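Local coordinates for protein myosin-17 (Arabidopsis thaliana, PDB 7KFL) that is a plant class XI myosin motor whose globular tail probably recognises and binds cargo, at residues K93-A98 with P151-K156; R303-F308 with Y336-M341. One frame throughout, in Å; residues are numbered along the deposited sequence.

Contact 1 and contact 2 show how separate parts of one mostly helical tail are packed independently. Contact 1 comes first along the chain and closes before contact 2 opens. It sets a loop that follows strand 92-93 against the start of helix 150-186. Contact 2 packs helix 300-309 against helix 332-341, both of them in the DIL domain. The two lie on opposite sides of the chain's centre, their own centres about 53 Å apart and their nearest atoms about 35 Å apart, and share no helix or strand. Contact 1 is a surface contact and contact 2 a buried one; each is local packing in its own part of the tail, far from the other.

Contact 1 (K93-A98 with P151-K156); sequences KATGAA and PALLFK
Van der Waals contact in this pair of segments runs through one side chain: Leu-153, near the start of helix 150-186, points its branched end at the backbone of Ala-94 and Thr-95. Its CG lies anti to the carbonyl carbon (chi1 -64°), which carries both methyls out to the loop. There they divide the work. Methyl CD2 of Leu-153 comes to 4.2 Å from CA of Ala-94, while CD1 of Leu-153 stands 3.8 Å from the carbonyl O of Thr-95 and equally close to its hydroxyl OG1.

Polar bonding, by contrast, is made with residues outside the two segments. Thr-95 OG1 sits between its own backbone N and carbonyl carbon (chi1 64°) and is hydrogen-bonded to the carbonyl O of Ala-148. Lys-93 adds backbone hydrogen bonds to Val-146 and Ala-148, part of the parallel pairing of strands 92-93 and 146-147. Ala-148 thus bonds to Thr-95 on one side of the contact and touches Leu-153 on the other.

No hydrogen bond joins the two segments, and they bury only 117 Å² between them. The chemistry is that of van der Waals packing at the surface: a leucine rests against polar oxygens and main chain, while one directional bond, to Ala-148, fixes the threonine hydroxyl.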
loop_
_atom_site.group_PDB
_atom_site.type_symbol
_atom_site.label_atom_id
_atom_site.label_comp_id
_atom_site.label_asym_id
_atom_site.label_seq_id
_atom_site.Cartn_x
_atom_site.Cartn_y
_atom_site.Cartn_z
ATOM N N LYS A 93 -17.381 -23.918 6.465
ATOM C CA LYS A 93 -18.610 -23.498 7.195
ATOM C C LYS A 93 -18.272 -23.409 8.689
ATOM O O LYS A 93 -17.652 -24.358 9.207
ATOM C CB LYS A 93 -19.759 -24.488 6.974
ATOM C CG LYS A 93 -20.557 -24.321 5.686
ATOM C CD LYS A 93 -21.607 -25.408 5.503
ATOM C CE LYS A 93 -22.379 -25.321 4.200
ATOM N NZ LYS A 93 -23.737 -24.756 4.389
ATOM N N ALA A 94 -18.668 -22.316 9.350
ATOM C CA ALA A 94 -18.374 -22.029 10.775
ATOM C C ALA A 94 -19.174 -22.981 11.673
ATOM O O ALA A 94 -20.338 -23.279 11.337
ATOM C CB ALA A 94 -18.685 -20.587 11.090
ATOM N N THR A 95 -18.559 -23.433 12.772
ATOM C CA THR A 95 -19.155 -24.347 13.784
ATOM C C THR A 95 -18.854 -23.816 15.191
ATOM O O THR A 95 -17.899 -23.027 15.336
ATOM C CB THR A 95 -18.645 -25.785 13.612
ATOM O OG1 THR A 95 -17.237 -25.809 13.852
ATOM C CG2 THR A 95 -18.932 -26.352 12.238
ATOM N N GLY A 96 -19.648 -24.242 16.178
ATOM C CA GLY A 96 -19.493 -23.867 17.596
ATOM C C GLY A 96 -19.875 -22.418 17.838
ATOM O O GLY A 96 -20.958 -22.007 17.371
ATOM N N ALA A 97 -19.008 -21.671 18.532
ATOM C CA ALA A 97 -19.228 -20.274 18.970
ATOM C C ALA A 97 -19.738 -19.420 17.801
ATOM O O ALA A 97 -20.752 -18.724 17.986
ATOM C CB ALA A 97 -17.953 -19.714 19.553
ATOM N N ALA A 98 -19.084 -19.498 16.636
ATOM C CA ALA A 98 -19.340 -18.636 15.455
ATOM C C ALA A 98 -20.565 -19.134 14.672
ATOM O O ALA A 98 -20.414 -19.450 13.477
ATOM C CB ALA A 98 -18.107 -18.587 14.581
ATOM N N PRO A 151 -9.497 -26.524 14.792
ATOM C CA PRO A 151 -8.161 -26.315 14.229
ATOM C C PRO A 151 -8.178 -25.542 12.900
ATOM O O PRO A 151 -7.304 -24.715 12.694
ATOM C CB PRO A 151 -7.632 -27.740 14.007
ATOM C CG PRO A 151 -8.398 -28.575 15.008
ATOM C CD PRO A 151 -9.774 -27.942 15.068
ATOM N N ALA A 152 -9.172 -25.819 12.050
ATOM C CA ALA A 152 -9.319 -25.260 10.686
ATOM C C ALA A 152 -9.778 -23.797 10.742
ATOM O O ALA A 152 -9.296 -23.004 9.911
ATOM C CB ALA A 152 -10.284 -26.105 9.891
ATOM N N LEU A 153 -10.683 -23.457 11.664
ATOM C CA LEU A 153 -11.224 -22.078 11.826
ATOM C C LEU A 153 -10.126 -21.162 12.379
ATOM O O LEU A 153 -10.080 -19.985 11.958
ATOM C CB LEU A 153 -12.440 -22.101 12.758
ATOM C CG LEU A 153 -13.647 -22.892 12.255
ATOM C CD1 LEU A 153 -14.716 -22.981 13.332
ATOM C CD2 LEU A 153 -14.221 -22.283 10.984
ATOM N N LEU A 154 -9.285 -21.682 13.281
ATOM C CA LEU A 154 -8.112 -20.958 13.843
ATOM C C LEU A 154 -7.104 -20.687 12.722
ATOM O O LEU A 154 -6.490 -19.602 12.732
ATOM C CB LEU A 154 -7.469 -21.791 14.956
ATOM C CG LEU A 154 -6.264 -21.148 15.645
ATOM C CD1 LEU A 154 -6.677 -19.902 16.412
ATOM C CD2 LEU A 154 -5.567 -22.133 16.570
ATOM N N PHE A 155 -6.939 -21.646 11.805
ATOM C CA PHE A 155 -5.972 -21.584 10.678
ATOM C C PHE A 155 -6.358 -20.452 9.720
ATOM O O PHE A 155 -5.460 -19.683 9.322
ATOM C CB PHE A 155 -5.903 -22.919 9.935
ATOM C CG PHE A 155 -5.035 -22.889 8.704
ATOM C CD1 PHE A 155 -3.666 -22.684 8.808
ATOM C CD2 PHE A 155 -5.584 -23.052 7.440
ATOM C CE1 PHE A 155 -2.868 -22.650 7.674
ATOM C CE2 PHE A 155 -4.783 -23.019 6.310
ATOM C CZ PHE A 155 -3.427 -22.818 6.427
ATOM N N LYS A 156 -7.640 -20.359 9.350
ATOM C CA LYS A 156 -8.171 -19.278 8.475
ATOM C C LYS A 156 -7.857 -17.922 9.121
ATOM O O LYS A 156 -7.399 -17.016 8.407
ATOM C CB LYS A 156 -9.675 -19.453 8.239
ATOM C CG LYS A 156 -10.344 -18.295 7.511
ATOM C CD LYS A 156 -11.634 -18.674 6.820
ATOM C CE LYS A 156 -12.565 -17.497 6.618
ATOM N NZ LYS A 156 -13.284 -17.149 7.868
#

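Contact 2 (R303-F308 with Y336-M341); sequences RQAVGF and YRISTM
Phe-308 sets ring atoms CD2, CE2 and CZ obliquely against Ile-338 and Ser-339. Its CD2 is 3.5 Å from CG2 of Ile-338, and CE2 of Phe-308 is almost as near that methyl. Farther round, CZ of Phe-308 meets OG of Ser-339 at 3.5 Å. With CG anti to the backbone N (chi1 176°), the ring reaches toward the helix that carries Ile-338, and the side chains of Phe-308 and Ile-338 run past one another in opposite directions. The other branch of Ile-338 ends at CD1, 4.3 Å from CB of Ala-305. The serine hydroxyl beside the ring is buried but not wanting a partner, being hydrogen-bonded to the carbonyl O of Leu-335 in its own helix. Were the ring replaced by an alanine, CG2 of Ile-338 and OG of Ser-339 would probably lose their aromatic neighbour and a gap would open between the two helices.

The segment axes approach to 11.5 Å and cross at -28°, with their N-to-C directions roughly parallel; apolar side chains bridge this spacing. Around them, helix 236-260 packs on Ala-305 through Phe-255 and Leu-258 and on Ile-338 through Leu-259. Val-352, in a loop, touches both Phe-308 and Ser-339, and Met-360 of helix 354-369 also packs on Ser-339.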
loop_
_atom_site.group_PDB
_atom_site.type_symbol
_atom_site.label_atom_id
_atom_site.label_comp_id
_atom_site.label_asym_id
_atom_site.label_seq_id
_atom_site.Cartn_x
_atom_site.Cartn_y
_atom_site.Cartn_z
ATOM N N ARG A 303 -0.739 18.278 -4.812
ATOM C CA ARG A 303 -1.066 18.783 -6.174
ATOM C C ARG A 303 -1.654 20.197 -6.070
ATOM O O ARG A 303 -1.143 21.102 -6.766
ATOM C CB ARG A 303 -2.040 17.834 -6.882
ATOM C CG ARG A 303 -1.391 16.560 -7.404
ATOM C CD ARG A 303 -2.400 15.464 -7.688
ATOM N NE ARG A 303 -3.417 15.883 -8.643
ATOM C CZ ARG A 303 -4.545 15.223 -8.897
ATOM N NH1 ARG A 303 -4.823 14.092 -8.267
ATOM N NH2 ARG A 303 -5.396 15.703 -9.785
ATOM N N GLN A 304 -2.671 20.371 -5.222
ATOM C CA GLN A 304 -3.409 21.650 -5.029
ATOM C C GLN A 304 -2.486 22.687 -4.375
ATOM O O GLN A 304 -2.485 23.842 -4.843
ATOM C CB GLN A 304 -4.674 21.411 -4.203
ATOM C CG GLN A 304 -5.787 20.742 -4.999
ATOM C CD GLN A 304 -6.973 20.346 -4.153
ATOM O OE1 GLN A 304 -7.271 20.964 -3.133
ATOM N NE2 GLN A 304 -7.675 19.309 -4.581
ATOM N N ALA A 305 -1.736 22.285 -3.343
ATOM C CA ALA A 305 -0.748 23.125 -2.622
ATOM C C ALA A 305 0.313 23.643 -3.600
ATOM O O ALA A 305 0.635 24.842 -3.544
ATOM C CB ALA A 305 -0.116 22.336 -1.503
ATOM N N VAL A 306 0.841 22.764 -4.456
ATOM C CA VAL A 306 1.814 23.115 -5.534
ATOM C C VAL A 306 1.114 24.026 -6.550
ATOM O O VAL A 306 1.747 24.999 -7.003
ATOM C CB VAL A 306 2.395 21.850 -6.193
ATOM C CG1 VAL A 306 3.041 22.137 -7.540
ATOM C CG2 VAL A 306 3.384 21.162 -5.271
ATOM N N GLY A 307 -0.141 23.715 -6.891
ATOM C CA GLY A 307 -1.000 24.546 -7.756
ATOM C C GLY A 307 -1.080 25.979 -7.253
ATOM O O GLY A 307 -1.066 26.902 -8.094
ATOM N N PHE A 308 -1.155 26.161 -5.930
ATOM C CA PHE A 308 -1.173 27.485 -5.254
ATOM C C PHE A 308 0.195 28.160 -5.413
ATOM O O PHE A 308 0.228 29.307 -5.885
ATOM C CB PHE A 308 -1.557 27.350 -3.778
ATOM C CG PHE A 308 -1.503 28.641 -3.000
ATOM C CD1 PHE A 308 -2.537 29.562 -3.080
ATOM C CD2 PHE A 308 -0.414 28.939 -2.194
ATOM C CE1 PHE A 308 -2.484 30.751 -2.367
ATOM C CE2 PHE A 308 -0.361 30.130 -1.484
ATOM C CZ PHE A 308 -1.396 31.033 -1.572
ATOM N N TYR A 336 -3.310 29.246 5.411
ATOM C CA TYR A 336 -2.758 30.383 6.195
ATOM C C TYR A 336 -1.241 30.214 6.339
ATOM O O TYR A 336 -0.509 31.163 6.007
ATOM C CB TYR A 336 -3.446 30.498 7.559
ATOM C CG TYR A 336 -2.861 31.557 8.458
ATOM C CD1 TYR A 336 -3.206 32.891 8.311
ATOM C CD2 TYR A 336 -1.947 31.230 9.449
ATOM C CE1 TYR A 336 -2.665 33.872 9.128
ATOM C CE2 TYR A 336 -1.396 32.197 10.273
ATOM C CZ TYR A 336 -1.757 33.524 10.114
ATOM O OH TYR A 336 -1.217 34.481 10.924
ATOM N N ARG A 337 -0.793 29.046 6.811
ATOM C CA ARG A 337 0.646 28.709 6.985
ATOM C C ARG A 337 1.373 28.907 5.649
ATOM O O ARG A 337 2.377 29.645 5.624
ATOM C CB ARG A 337 0.803 27.275 7.506
ATOM C CG ARG A 337 2.237 26.762 7.540
ATOM C CD ARG A 337 3.161 27.633 8.368
ATOM N NE ARG A 337 2.758 27.670 9.767
ATOM C CZ ARG A 337 3.182 26.838 10.718
ATOM N NH1 ARG A 337 4.038 25.867 10.441
ATOM N NH2 ARG A 337 2.737 26.977 11.954
ATOM N N ILE A 338 0.869 28.282 4.580
ATOM C CA ILE A 338 1.454 28.345 3.207
ATOM C C ILE A 338 1.492 29.813 2.758
ATOM O O ILE A 338 2.546 30.242 2.258
ATOM C CB ILE A 338 0.671 27.445 2.225
ATOM C CG1 ILE A 338 0.844 25.962 2.565
ATOM C CG2 ILE A 338 1.066 27.729 0.782
ATOM C CD1 ILE A 338 -0.128 25.043 1.855
ATOM N N SER A 339 0.391 30.547 2.948
ATOM C CA SER A 339 0.210 31.962 2.523
ATOM C C SER A 339 1.172 32.894 3.273
ATOM O O SER A 339 1.720 33.808 2.631
ATOM C CB SER A 339 -1.223 32.399 2.711
ATOM O OG SER A 339 -2.088 31.681 1.842
ATOM N N THR A 340 1.362 32.685 4.579
ATOM C CA THR A 340 2.143 33.583 5.477
ATOM C C THR A 340 3.640 33.248 5.419
ATOM O O THR A 340 4.443 34.143 5.734
ATOM C CB THR A 340 1.626 33.514 6.919
ATOM O OG1 THR A 340 1.627 32.147 7.330
ATOM C CG2 THR A 340 0.240 34.100 7.070
ATOM N N MET A 341 3.997 32.014 5.050
ATOM C CA MET A 341 5.402 31.520 5.013
ATOM C C MET A 341 5.964 31.620 3.586
ATOM O O MET A 341 7.198 31.505 3.438
ATOM C CB MET A 341 5.475 30.069 5.498
ATOM C CG MET A 341 6.793 29.715 6.155
ATOM S SD MET A 341 6.692 28.179 7.107
ATOM C CE MET A 341 6.396 26.997 5.792
#